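Local coordinates for protein alpha-fucosidase (Bifidobacterium bifidum, PDB 2EAB) that probably hydrolyses terminal alpha-1,2-linked L-fucose residues, this chain being the catalytic part, of glycoside hydrolase family 95, of a longer protein, at residues G57-T62 with F74-L79; Y136-D141 with P210-Y215; T282-K287 with S391-N396; I384-E389 with G399-T404. All coordinates share one frame; numbering follows the deposited sequence.

Contacts 1, 3 and 4 gather round one calcium ion, bound by G57 and E77 of contact 1, L393 of contact 3 and S386 of contact 4. Contacts 1, 2 and 4 are buried, whereas contact 3 is only partly so and works through water. Contacts 1 and 2 both reach one sheet, in which strands 69-76 and 140-145 are neighbours, and rest on backbone hydrogen bonds. Contact 4 lies within the catalytic domain and packs without any hydrogen bond between its segments. Contact 3 joins the N-terminal domain to the catalytic one; hydrogen bonds from Y136 OH to I400 O and from G57 N to G385 O tie contacts 2 and 1 to contact 4.

Contact 1. Residues G57-T62 with F74-L79; sequences GKIGGT and FNEETL. With CA (calcium ion), chain C.
K58 and E77 meet at the open end of the hairpin of strands 59-63 and 69-76, their side chains running alongside each other. K58 offers its aliphatic stem: its CG lies 3.3 Å from E77 OE1, while its NZ stays 6.4 Å from that oxygen and has a weak hydrogen bond to N189 OD1. The backbones are tied by E77 N to K58 O at 2.8 Å. E77 holds CG between its backbone N and carbonyl carbon (chi1 61°) and is extended beyond, which carries OE2 to the calcium ion at 2.7 Å; S386 O and L393 O bind the same metal, G57 O completes the site 2.9 Å from calcium, and E77 OE1 accepts from Q392 N. I59, on the sheet face that also bears F74 and E76, lays CG2 across E76 CG at 3.5 Å and near F74 CZ. G60 and N75 form an antiparallel hydrogen-bonded pair, G60 N to N75 O 2.9 Å and N75 N to G60 O 3.0 Å. With one carboxylate oxygen on the metal and the other on a backbone N-H, the E77 group is fixed in rotation, and the shared cation probably lets OE2 and G57 O lie close.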
loop_
_atom_site.group_PDB
_atom_site.type_symbol
_atom_site.label_atom_id
_atom_site.label_comp_id
_atom_site.label_asym_id
_atom_site.label_seq_id
_atom_site.Cartn_x
_atom_site.Cartn_y
_atom_site.Cartn_z
ATOM N N GLY A 57 12.545 6.417 -0.373
ATOM C CA GLY A 57 11.899 5.516 -1.326
ATOM C C GLY A 57 12.786 4.369 -1.774
ATOM O O GLY A 57 12.300 3.413 -2.394
ATOM N N LYS A 58 14.082 4.468 -1.473
ATOM C CA LYS A 58 15.068 3.498 -1.950
ATOM C C LYS A 58 15.916 2.952 -0.808
ATOM O O LYS A 58 15.924 1.747 -0.567
ATOM C CB LYS A 58 15.923 4.098 -3.063
ATOM C CG LYS A 58 15.101 4.490 -4.285
ATOM C CD LYS A 58 15.950 5.058 -5.388
ATOM C CE LYS A 58 16.203 6.537 -5.191
ATOM N NZ LYS A 58 17.118 7.029 -6.246
ATOM N N ILE A 59 16.620 3.831 -0.099
ATOM C CA ILE A 59 17.277 3.452 1.147
ATOM C C ILE A 59 16.449 3.920 2.335
ATOM O O ILE A 59 15.736 4.928 2.260
ATOM C CB ILE A 59 18.742 3.965 1.255
ATOM C CG1 ILE A 59 18.828 5.485 1.049
ATOM C CG2 ILE A 59 19.644 3.196 0.288
ATOM C CD1 ILE A 59 20.227 6.056 1.239
ATOM N N GLY A 60 16.541 3.167 3.424
ATOM C CA GLY A 60 15.808 3.481 4.630
ATOM C C GLY A 60 16.619 3.198 5.871
ATOM O O GLY A 60 17.508 2.337 5.874
ATOM N N GLY A 61 16.301 3.934 6.928
ATOM C CA GLY A 61 16.848 3.675 8.244
ATOM C C GLY A 61 15.748 3.563 9.274
ATOM O O GLY A 61 14.653 4.101 9.092
ATOM N N THR A 62 16.044 2.847 10.351
ATOM C CA THR A 62 15.199 2.815 11.536
ATOM C C THR A 62 16.092 3.092 12.742
ATOM O O THR A 62 17.009 2.321 13.044
ATOM C CB THR A 62 14.410 1.488 11.683
ATOM O OG1 THR A 62 15.111 0.420 11.032
ATOM C CG2 THR A 62 13.009 1.620 11.076
ATOM N N PHE A 74 19.420 -0.661 8.678
ATOM C CA PHE A 74 19.570 -0.158 7.316
ATOM C C PHE A 74 18.947 -1.073 6.271
ATOM O O PHE A 74 19.077 -2.301 6.354
ATOM C CB PHE A 74 21.058 0.060 7.005
ATOM C CG PHE A 74 21.308 0.757 5.700
ATOM C CD1 PHE A 74 21.262 2.144 5.615
ATOM C CD2 PHE A 74 21.567 0.025 4.546
ATOM C CE1 PHE A 74 21.484 2.791 4.404
ATOM C CE2 PHE A 74 21.785 0.666 3.330
ATOM C CZ PHE A 74 21.741 2.055 3.262
ATOM N N ASN A 75 18.293 -0.453 5.286
ATOM C CA ASN A 75 17.655 -1.153 4.176
ATOM C C ASN A 75 17.927 -0.478 2.845
ATOM O O ASN A 75 18.064 0.750 2.765
ATOM C CB ASN A 75 16.133 -1.161 4.351
ATOM C CG ASN A 75 15.656 -2.183 5.356
ATOM O OD1 ASN A 75 15.581 -3.382 5.060
ATOM N ND2 ASN A 75 15.303 -1.718 6.533
ATOM N N GLU A 76 17.963 -1.288 1.793
ATOM C CA GLU A 76 17.811 -0.794 0.426
ATOM C C GLU A 76 16.765 -1.671 -0.271
ATOM O O GLU A 76 16.802 -2.906 -0.168
ATOM C CB GLU A 76 19.144 -0.791 -0.328
ATOM C CG GLU A 76 19.200 0.189 -1.511
ATOM C CD GLU A 76 18.723 -0.386 -2.836
ATOM O OE1 GLU A 76 18.616 0.402 -3.812
ATOM O OE2 GLU A 76 18.471 -1.610 -2.909
ATOM N N GLU A 77 15.859 -1.020 -0.997
ATOM C CA GLU A 77 14.633 -1.645 -1.514
ATOM C C GLU A 77 14.848 -2.840 -2.443
ATOM O O GLU A 77 13.946 -3.663 -2.592
ATOM C CB GLU A 77 13.773 -0.602 -2.238
ATOM C CG GLU A 77 14.495 0.014 -3.432
ATOM C CD GLU A 77 13.615 0.771 -4.403
ATOM O OE1 GLU A 77 14.209 1.453 -5.267
ATOM O OE2 GLU A 77 12.368 0.683 -4.329
ATOM N N THR A 78 16.010 -2.917 -3.088
ATOM C CA THR A 78 16.242 -3.973 -4.073
ATOM C C THR A 78 17.044 -5.163 -3.556
ATOM O O THR A 78 17.387 -6.049 -4.342
ATOM C CB THR A 78 16.908 -3.445 -5.375
ATOM O OG1 THR A 78 18.259 -3.038 -5.113
ATOM C CG2 THR A 78 16.126 -2.276 -5.965
ATOM N N LEU A 79 17.333 -5.203 -2.253
ATOM C CA LEU A 79 18.116 -6.311 -1.701
ATOM C C LEU A 79 17.207 -7.515 -1.499
ATOM O O LEU A 79 16.675 -7.759 -0.415
ATOM C CB LEU A 79 18.849 -5.915 -0.416
ATOM C CG LEU A 79 19.992 -6.874 -0.054
ATOM C CD1 LEU A 79 21.183 -6.706 -1.001
ATOM C CD2 LEU A 79 20.431 -6.677 1.376
HETATM CA CA CA C . 10.422 1.175 -2.561
HETATM O O HOH W 1 15.532 0.470 8.261
#

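Contact 2. Residues Y136-D141 with P210-Y215; sequences YLNWGD and PTNTNY
Y215 places CG between its backbone N and carbonyl carbon (chi1 58°), and L137 sets CG beside its N, opposite the carbonyl carbon (chi1 -62°); together these turns lay L137 CD1 over the tyrosine ring. CD1 stands 3.8 Å from the ring centroid in a CH-pi contact, while N212 O lies above the opposite face, toward the rim. At the far end Y215 OH gives a bond of 2.9 Å to W139 O, in the carbonyl plane and on a lone pair. That same oxygen takes N212 N, also at 2.9 Å but tilted from the plane, and so is gripped twice. A phenylalanine in place of Y215 would probably keep the leucine packing but leave W139 O with N212 N as its one donor across this contact. D141 N meets P210 O at 3.0 Å, almost straight on (C=O...N angle 170°). Between these bonds G140 bridges to T211; a CB there would clash with P210 O. W139 and G140 both face F74 as a classic beta bulge, and N212 OD1 accepts from N214 N in an Asx turn. D141 OD1 makes a salt bridge to R71, and a water joins its OD2 to P210 O. Buried N138 O has no polar partner; the polar linkage of this loop to strand 140-145 rests on W139 O, with its two donors, and on the D141 N to P210 O bond.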
loop_
_atom_site.group_PDB
_atom_site.type_symbol
_atom_site.label_atom_id
_atom_site.label_comp_id
_atom_site.label_asym_id
_atom_site.label_seq_id
_atom_site.Cartn_x
_atom_site.Cartn_y
_atom_site.Cartn_z
ATOM N N TYR A 136 12.673 -10.348 0.654
ATOM C CA TYR A 136 13.337 -9.091 0.949
ATOM C C TYR A 136 14.228 -9.257 2.172
ATOM O O TYR A 136 13.801 -9.841 3.167
ATOM C CB TYR A 136 12.277 -8.047 1.258
ATOM C CG TYR A 136 12.794 -6.641 1.472
ATOM C CD1 TYR A 136 13.559 -6.006 0.502
ATOM C CD2 TYR A 136 12.472 -5.929 2.626
ATOM C CE1 TYR A 136 14.001 -4.701 0.677
ATOM C CE2 TYR A 136 12.918 -4.622 2.819
ATOM C CZ TYR A 136 13.676 -4.016 1.836
ATOM O OH TYR A 136 14.104 -2.719 1.992
ATOM N N LEU A 137 15.445 -8.722 2.094
ATOM C CA LEU A 137 16.424 -8.817 3.179
ATOM C C LEU A 137 16.646 -7.498 3.890
ATOM O O LEU A 137 16.829 -6.467 3.237
ATOM C CB LEU A 137 17.794 -9.213 2.624
ATOM C CG LEU A 137 18.000 -10.546 1.915
ATOM C CD1 LEU A 137 19.420 -10.671 1.409
ATOM C CD2 LEU A 137 17.663 -11.694 2.809
ATOM N N ASN A 138 16.707 -7.535 5.222
ATOM C CA ASN A 138 17.390 -6.470 5.943
ATOM C C ASN A 138 18.820 -6.414 5.414
ATOM O O ASN A 138 19.489 -7.446 5.325
ATOM C CB ASN A 138 17.407 -6.725 7.446
ATOM C CG ASN A 138 18.408 -5.843 8.168
ATOM O OD1 ASN A 138 18.239 -4.621 8.253
ATOM N ND2 ASN A 138 19.474 -6.448 8.663
ATOM N N TRP A 139 19.288 -5.222 5.056
ATOM C CA TRP A 139 20.647 -5.060 4.551
ATOM C C TRP A 139 21.642 -5.275 5.692
ATOM O O TRP A 139 22.549 -6.114 5.596
ATOM C CB TRP A 139 20.816 -3.678 3.918
ATOM C CG TRP A 139 22.155 -3.412 3.295
ATOM C CD1 TRP A 139 23.365 -3.347 3.931
ATOM C CD2 TRP A 139 22.411 -3.134 1.918
ATOM N NE1 TRP A 139 24.357 -3.060 3.026
ATOM C CE2 TRP A 139 23.801 -2.928 1.783
ATOM C CE3 TRP A 139 21.601 -3.053 0.778
ATOM C CZ2 TRP A 139 24.398 -2.632 0.558
ATOM C CZ3 TRP A 139 22.195 -2.759 -0.439
ATOM C CH2 TRP A 139 23.582 -2.554 -0.540
ATOM N N GLY A 140 21.453 -4.528 6.775
ATOM C CA GLY A 140 22.301 -4.628 7.953
ATOM C C GLY A 140 22.004 -3.484 8.892
ATOM O O GLY A 140 20.841 -3.094 9.064
ATOM N N ASP A 141 23.059 -2.947 9.496
ATOM C CA ASP A 141 22.944 -1.835 10.434
ATOM C C ASP A 141 24.119 -0.885 10.297
ATOM O O ASP A 141 25.204 -1.288 9.883
ATOM C CB ASP A 141 22.911 -2.335 11.882
ATOM C CG ASP A 141 21.785 -3.309 12.148
ATOM O OD1 ASP A 141 20.704 -2.860 12.583
ATOM O OD2 ASP A 141 21.989 -4.523 11.928
ATOM N N PRO A 210 27.943 -3.239 9.447
ATOM C CA PRO A 210 27.875 -4.676 9.213
ATOM C C PRO A 210 26.602 -5.078 8.485
ATOM O O PRO A 210 25.509 -4.596 8.804
ATOM C CB PRO A 210 27.877 -5.264 10.627
ATOM C CG PRO A 210 27.317 -4.176 11.484
ATOM C CD PRO A 210 27.858 -2.919 10.886
ATOM N N THR A 211 26.753 -5.954 7.504
ATOM C CA THR A 211 25.608 -6.569 6.855
ATOM C C THR A 211 24.977 -7.587 7.801
ATOM O O THR A 211 25.643 -8.114 8.703
ATOM C CB THR A 211 26.017 -7.252 5.547
ATOM O OG1 THR A 211 27.233 -7.977 5.767
ATOM C CG2 THR A 211 26.217 -6.221 4.436
ATOM N N ASN A 212 23.689 -7.853 7.602
ATOM C CA ASN A 212 22.990 -8.846 8.394
ATOM C C ASN A 212 23.718 -10.176 8.254
ATOM O O ASN A 212 24.068 -10.582 7.149
ATOM C CB ASN A 212 21.544 -8.959 7.919
ATOM C CG ASN A 212 20.696 -9.815 8.821
ATOM O OD1 ASN A 212 20.969 -11.007 8.998
ATOM N ND2 ASN A 212 19.646 -9.225 9.390
ATOM N N THR A 213 23.950 -10.844 9.377
ATOM C CA THR A 213 24.800 -12.028 9.404
ATOM C C THR A 213 24.069 -13.320 9.032
ATOM O O THR A 213 24.650 -14.406 9.141
ATOM C CB THR A 213 25.453 -12.190 10.795
ATOM O OG1 THR A 213 24.429 -12.312 11.791
ATOM C CG2 THR A 213 26.318 -10.977 11.129
ATOM N N ASN A 214 22.815 -13.216 8.591
ATOM C CA ASN A 214 21.976 -14.402 8.393
ATOM C C ASN A 214 21.712 -14.816 6.947
ATOM O O ASN A 214 21.220 -15.919 6.700
ATOM C CB ASN A 214 20.667 -14.253 9.163
ATOM C CG ASN A 214 20.898 -13.993 10.639
ATOM O OD1 ASN A 214 20.637 -12.891 11.135
ATOM N ND2 ASN A 214 21.420 -14.984 11.339
ATOM N N TYR A 215 22.018 -13.938 5.999
ATOM C CA TYR A 215 21.966 -14.315 4.597
ATOM C C TYR A 215 23.334 -14.734 4.082
ATOM O O TYR A 215 24.362 -14.227 4.537
ATOM C CB TYR A 215 21.331 -13.229 3.725
ATOM C CG TYR A 215 21.947 -11.843 3.702
ATOM C CD1 TYR A 215 23.023 -11.539 2.874
ATOM C CD2 TYR A 215 21.369 -10.799 4.432
ATOM C CE1 TYR A 215 23.537 -10.238 2.808
ATOM C CE2 TYR A 215 21.871 -9.502 4.373
ATOM C CZ TYR A 215 22.954 -9.226 3.562
ATOM O OH TYR A 215 23.456 -7.947 3.490
HETATM O O HOH W 2 23.929 -6.059 10.682
#

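Contact 3. Residues T282-K287 with S391-N396; sequences TDYKQK and SQLPSN. With CA (calcium ion), chain C.
Y284 and Q392 run antiparallel past one another, with the plane of the glutamine amide turned 59° from that of the tyrosine ring. Q392 OE1 comes to the ring edge near its plane, 3.9 Å from Y284 CD2. At the other end of the ring Y284 OH lies 3.7 Å from L393 CD2, the leucine crossing it obliquely, while the hydroxyl makes its hydrogen bond with A489 O. Y284 directs CG away from its backbone N (chi1 174°), which aims the ring at the loop 391-396. No direct hydrogen bond joins the segments; waters do the work. One accepts from Q392 NE2 at 2.9 Å and lies within bonding distance of both T282 O and Y284 O. Another, accepting from Q286 N at 2.9 Å, donates to Q392 OE1 at 2.7 Å. Q286 OE1 and Q392 O, both acceptors, merely lie near each other. T282 OG1 accepts from Y284 N in an ST turn, and Q286 centres an inverse gamma turn. L393 O binds calcium at 2.7 Å, and Q392 N donates to E77 OE1, so this hydrated seam between the N-terminal and catalytic domains runs directly into a calcium site that both domains supply.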
loop_
_atom_site.group_PDB
_atom_site.type_symbol
_atom_site.label_atom_id
_atom_site.label_comp_id
_atom_site.label_asym_id
_atom_site.label_seq_id
_atom_site.Cartn_x
_atom_site.Cartn_y
_atom_site.Cartn_z
ATOM N N THR A 282 22.419 -1.937 -5.397
ATOM C CA THR A 282 22.663 -3.246 -5.971
ATOM C C THR A 282 22.650 -3.105 -7.489
ATOM O O THR A 282 22.346 -2.025 -8.018
ATOM C CB THR A 282 21.579 -4.277 -5.582
ATOM O OG1 THR A 282 20.385 -4.020 -6.332
ATOM C CG2 THR A 282 21.272 -4.248 -4.089
ATOM N N ASP A 283 22.955 -4.202 -8.177
ATOM C CA ASP A 283 22.792 -4.272 -9.626
ATOM C C ASP A 283 21.427 -4.835 -10.051
ATOM O O ASP A 283 21.274 -5.295 -11.180
ATOM C CB ASP A 283 23.951 -5.051 -10.279
ATOM C CG ASP A 283 23.948 -6.532 -9.935
ATOM O OD1 ASP A 283 23.417 -6.912 -8.873
ATOM O OD2 ASP A 283 24.504 -7.319 -10.733
ATOM N N TYR A 284 20.440 -4.800 -9.152
ATOM C CA TYR A 284 19.069 -5.161 -9.517
ATOM C C TYR A 284 18.565 -4.277 -10.654
ATOM O O TYR A 284 18.885 -3.092 -10.710
ATOM C CB TYR A 284 18.121 -5.003 -8.319
ATOM C CG TYR A 284 16.674 -5.226 -8.695
ATOM C CD1 TYR A 284 16.155 -6.515 -8.770
ATOM C CD2 TYR A 284 15.832 -4.155 -9.013
ATOM C CE1 TYR A 284 14.839 -6.744 -9.150
ATOM C CE2 TYR A 284 14.510 -4.369 -9.392
ATOM C CZ TYR A 284 14.020 -5.662 -9.454
ATOM O OH TYR A 284 12.706 -5.865 -9.833
ATOM N N LYS A 285 17.768 -4.848 -11.551
ATOM C CA LYS A 285 16.956 -4.035 -12.455
ATOM C C LYS A 285 15.650 -4.764 -12.688
ATOM O O LYS A 285 15.639 -5.985 -12.816
ATOM C CB LYS A 285 17.680 -3.782 -13.779
ATOM C CG LYS A 285 17.034 -2.717 -14.662
ATOM C CD LYS A 285 17.887 -2.435 -15.894
ATOM C CE LYS A 285 17.206 -1.489 -16.881
ATOM N NZ LYS A 285 16.901 -0.159 -16.290
ATOM N N GLN A 286 14.551 -4.020 -12.752
ATOM C CA GLN A 286 13.264 -4.624 -13.073
ATOM C C GLN A 286 13.193 -4.770 -14.590
ATOM O O GLN A 286 12.636 -3.914 -15.297
ATOM C CB GLN A 286 12.092 -3.813 -12.517
ATOM C CG GLN A 286 10.778 -4.586 -12.616
ATOM C CD GLN A 286 9.611 -3.898 -11.948
ATOM O OE1 GLN A 286 9.667 -2.718 -11.596
ATOM N NE2 GLN A 286 8.535 -4.639 -11.769
ATOM N N LYS A 287 13.801 -5.852 -15.071
ATOM C CA LYS A 287 13.998 -6.099 -16.491
ATOM C C LYS A 287 13.973 -7.604 -16.710
ATOM O O LYS A 287 14.909 -8.304 -16.343
ATOM C CB LYS A 287 15.343 -5.514 -16.954
ATOM C CG LYS A 287 15.602 -5.670 -18.451
ATOM C CD LYS A 287 16.857 -4.938 -18.918
ATOM C CE LYS A 287 17.987 -5.894 -19.256
ATOM N NZ LYS A 287 18.983 -5.263 -20.175
ATOM N N SER A 391 11.487 5.343 -7.117
ATOM C CA SER A 391 11.715 4.031 -6.510
ATOM C C SER A 391 11.716 2.968 -7.587
ATOM O O SER A 391 10.940 3.039 -8.550
ATOM C CB SER A 391 10.616 3.687 -5.506
ATOM O OG SER A 391 10.692 4.495 -4.350
ATOM N N GLN A 392 12.576 1.974 -7.424
ATOM C CA GLN A 392 12.569 0.855 -8.352
ATOM C C GLN A 392 11.438 -0.127 -8.082
ATOM O O GLN A 392 11.001 -0.818 -8.996
ATOM C CB GLN A 392 13.914 0.136 -8.344
ATOM C CG GLN A 392 15.059 1.013 -8.812
ATOM C CD GLN A 392 16.271 0.209 -9.188
ATOM O OE1 GLN A 392 16.296 -0.431 -10.234
ATOM N NE2 GLN A 392 17.284 0.230 -8.334
ATOM N N LEU A 393 10.974 -0.184 -6.834
ATOM C CA LEU A 393 9.930 -1.113 -6.421
ATOM C C LEU A 393 8.893 -0.390 -5.570
ATOM O O LEU A 393 9.221 0.584 -4.893
ATOM C CB LEU A 393 10.537 -2.288 -5.641
ATOM C CG LEU A 393 11.391 -3.242 -6.488
ATOM C CD1 LEU A 393 12.216 -4.172 -5.617
ATOM C CD2 LEU A 393 10.549 -4.032 -7.481
ATOM N N PRO A 394 7.638 -0.873 -5.590
ATOM C CA PRO A 394 6.635 -0.270 -4.726
ATOM C C PRO A 394 6.925 -0.656 -3.283
ATOM O O PRO A 394 7.819 -1.483 -3.016
ATOM C CB PRO A 394 5.327 -0.904 -5.214
ATOM C CG PRO A 394 5.723 -2.179 -5.843
ATOM C CD PRO A 394 7.104 -1.998 -6.378
ATOM N N SER A 395 6.179 -0.070 -2.355
ATOM C CA SER A 395 6.254 -0.498 -0.969
ATOM C C SER A 395 5.898 -1.984 -0.857
ATOM O O SER A 395 4.968 -2.460 -1.510
ATOM C CB SER A 395 5.307 0.340 -0.119
ATOM O OG SER A 395 4.027 0.380 -0.717
ATOM N N ASN A 396 6.660 -2.714 -0.046
ATOM C CA ASN A 396 6.378 -4.126 0.217
ATOM C C ASN A 396 5.582 -4.270 1.527
ATOM O O ASN A 396 5.032 -3.282 2.028
ATOM C CB ASN A 396 7.667 -4.985 0.164
ATOM C CG ASN A 396 8.703 -4.589 1.205
ATOM O OD1 ASN A 396 8.385 -4.385 2.375
ATOM N ND2 ASN A 396 9.969 -4.532 0.784
HETATM CA CA CA C . 10.422 1.175 -2.561
HETATM O O HOH W 3 19.622 -1.492 -8.682
HETATM O O HOH W 4 18.435 -0.640 -11.856
HETATM O O HOH W 5 14.496 -1.212 -12.101
#

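Contact 4. Residues I384-E389 with G399-T404; sequences IGSSRE and GIWSVT. With CA (calcium ion), chain C.
G385 and S386, at the C-terminal end of helix 365-386, pack against I400 and W401 in a buried contact without hydrogen bonds between the segments, inside the catalytic domain and beside the calcium ion. The far end of the indole does most of the touching: W401 CH2 lies 3.7 Å from both G385 C and S386 CB. A CB on G385 would clash with W401 CZ2, and G399, with its positive phi, likewise has no side chain to hit the indole. I400 lies over the ring, its CG1 placed between backbone N and carbonyl carbon (chi1 58°); CG1 stands over the centre of one indole face, 3.6 Å above the plane, and CD1 reaches on to G385 O at 3.4 Å. The other branch, I400 CG2, is 3.5 Å from the calcium, which S386 O binds at 2.7 Å. Polar ends are satisfied outside: W401 NE1 bonds to F54 O and S386 OG to L382 O. Were W401 an alanine, a gap would probably open beside the helix end, F54 O would lose the indole N-H, and I400 CG1 would lose the ring beneath it. G385 O accepts from G57 N, in the loop before strand 59-63, and the next carbonyl, S386 O, binds the metal, while the hydrocarbon of I400 lines one side of the ion and probably shields it from water there.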
loop_
_atom_site.group_PDB
_atom_site.type_symbol
_atom_site.label_atom_id
_atom_site.label_comp_id
_atom_site.label_asym_id
_atom_site.label_seq_id
_atom_site.Cartn_x
_atom_site.Cartn_y
_atom_site.Cartn_z
ATOM N N ILE A 384 5.811 8.529 1.590
ATOM C CA ILE A 384 6.959 9.316 1.144
ATOM C C ILE A 384 8.276 8.571 1.399
ATOM O O ILE A 384 9.162 8.565 0.551
ATOM C CB ILE A 384 6.984 10.714 1.813
ATOM C CG1 ILE A 384 5.670 11.462 1.547
ATOM C CG2 ILE A 384 8.191 11.526 1.333
ATOM C CD1 ILE A 384 5.483 12.703 2.408
ATOM N N GLY A 385 8.392 7.935 2.559
ATOM C CA GLY A 385 9.611 7.213 2.910
ATOM C C GLY A 385 9.873 5.937 2.126
ATOM O O GLY A 385 11.028 5.546 1.950
ATOM N N SER A 386 8.812 5.284 1.650
ATOM C CA SER A 386 8.938 3.952 1.030
ATOM C C SER A 386 8.619 3.860 -0.464
ATOM O O SER A 386 8.957 2.861 -1.101
ATOM C CB SER A 386 8.078 2.928 1.778
ATOM O OG SER A 386 6.697 3.177 1.596
ATOM N N SER A 387 7.967 4.883 -1.009
ATOM C CA SER A 387 7.444 4.812 -2.367
ATOM C C SER A 387 7.552 6.171 -3.050
ATOM O O SER A 387 6.649 7.004 -2.947
ATOM C CB SER A 387 5.987 4.332 -2.329
ATOM O OG SER A 387 5.455 4.155 -3.631
ATOM N N ARG A 388 8.664 6.408 -3.736
ATOM C CA ARG A 388 8.834 7.666 -4.459
ATOM C C ARG A 388 8.723 7.438 -5.960
ATOM O O ARG A 388 8.787 6.299 -6.429
ATOM C CB ARG A 388 10.158 8.342 -4.087
ATOM C CG ARG A 388 10.206 8.858 -2.651
ATOM C CD ARG A 388 9.133 9.916 -2.380
ATOM N NE ARG A 388 9.253 11.089 -3.251
ATOM C CZ ARG A 388 9.973 12.175 -2.973
ATOM N NH1 ARG A 388 10.647 12.272 -1.832
ATOM N NH2 ARG A 388 10.007 13.176 -3.846
ATOM N N GLU A 389 8.558 8.526 -6.714
ATOM C CA GLU A 389 8.425 8.446 -8.175
ATOM C C GLU A 389 9.559 7.661 -8.805
ATOM O O GLU A 389 9.353 6.964 -9.798
ATOM C CB GLU A 389 8.392 9.840 -8.804
ATOM C CG GLU A 389 7.204 10.673 -8.409
ATOM C CD GLU A 389 7.411 12.150 -8.680
ATOM O OE1 GLU A 389 7.460 12.534 -9.870
ATOM O OE2 GLU A 389 7.513 12.926 -7.698
ATOM N N GLY A 399 6.989 -1.783 3.766
ATOM C CA GLY A 399 7.401 -0.539 3.128
ATOM C C GLY A 399 8.757 -0.768 2.496
ATOM O O GLY A 399 8.853 -1.318 1.395
ATOM N N ILE A 400 9.795 -0.327 3.205
ATOM C CA ILE A 400 11.178 -0.691 2.906
ATOM C C ILE A 400 11.957 -1.093 4.167
ATOM O O ILE A 400 13.158 -1.360 4.079
ATOM C CB ILE A 400 11.977 0.454 2.188
ATOM C CG1 ILE A 400 12.000 1.746 3.021
ATOM C CG2 ILE A 400 11.482 0.667 0.766
ATOM C CD1 ILE A 400 12.972 2.788 2.505
ATOM N N TRP A 401 11.291 -1.142 5.321
ATOM C CA TRP A 401 11.986 -1.249 6.612
ATOM C C TRP A 401 11.900 -2.651 7.193
ATOM O O TRP A 401 10.811 -3.168 7.391
ATOM C CB TRP A 401 11.428 -0.219 7.609
ATOM C CG TRP A 401 11.568 1.185 7.106
ATOM C CD1 TRP A 401 12.698 1.945 7.136
ATOM C CD2 TRP A 401 10.562 1.985 6.467
ATOM N NE1 TRP A 401 12.462 3.178 6.571
ATOM C CE2 TRP A 401 11.162 3.225 6.141
ATOM C CE3 TRP A 401 9.217 1.773 6.132
ATOM C CZ2 TRP A 401 10.457 4.259 5.514
ATOM C CZ3 TRP A 401 8.521 2.799 5.505
ATOM C CH2 TRP A 401 9.145 4.024 5.197
ATOM N N SER A 402 13.050 -3.256 7.482
ATOM C CA SER A 402 13.086 -4.593 8.075
ATOM C C SER A 402 14.377 -4.794 8.845
ATOM O O SER A 402 15.378 -4.148 8.559
ATOM C CB SER A 402 12.966 -5.669 7.005
ATOM O OG SER A 402 14.145 -5.702 6.226
ATOM N N VAL A 403 14.330 -5.711 9.805
ATOM C CA VAL A 403 15.502 -6.095 10.587
ATOM C C VAL A 403 15.889 -7.559 10.357
ATOM O O VAL A 403 17.027 -7.949 10.607
ATOM C CB VAL A 403 15.285 -5.823 12.104
ATOM C CG1 VAL A 403 14.331 -6.834 12.723
ATOM C CG2 VAL A 403 16.614 -5.796 12.854
ATOM N N THR A 404 14.940 -8.352 9.877
ATOM C CA THR A 404 15.141 -9.783 9.671
ATOM C C THR A 404 15.696 -10.063 8.277
ATOM O O THR A 404 15.422 -9.320 7.328
ATOM C CB THR A 404 13.821 -10.540 9.860
ATOM O OG1 THR A 404 12.821 -9.950 9.022
ATOM C CG2 THR A 404 13.357 -10.464 11.312
HETATM CA CA CA C . 10.422 1.175 -2.561
#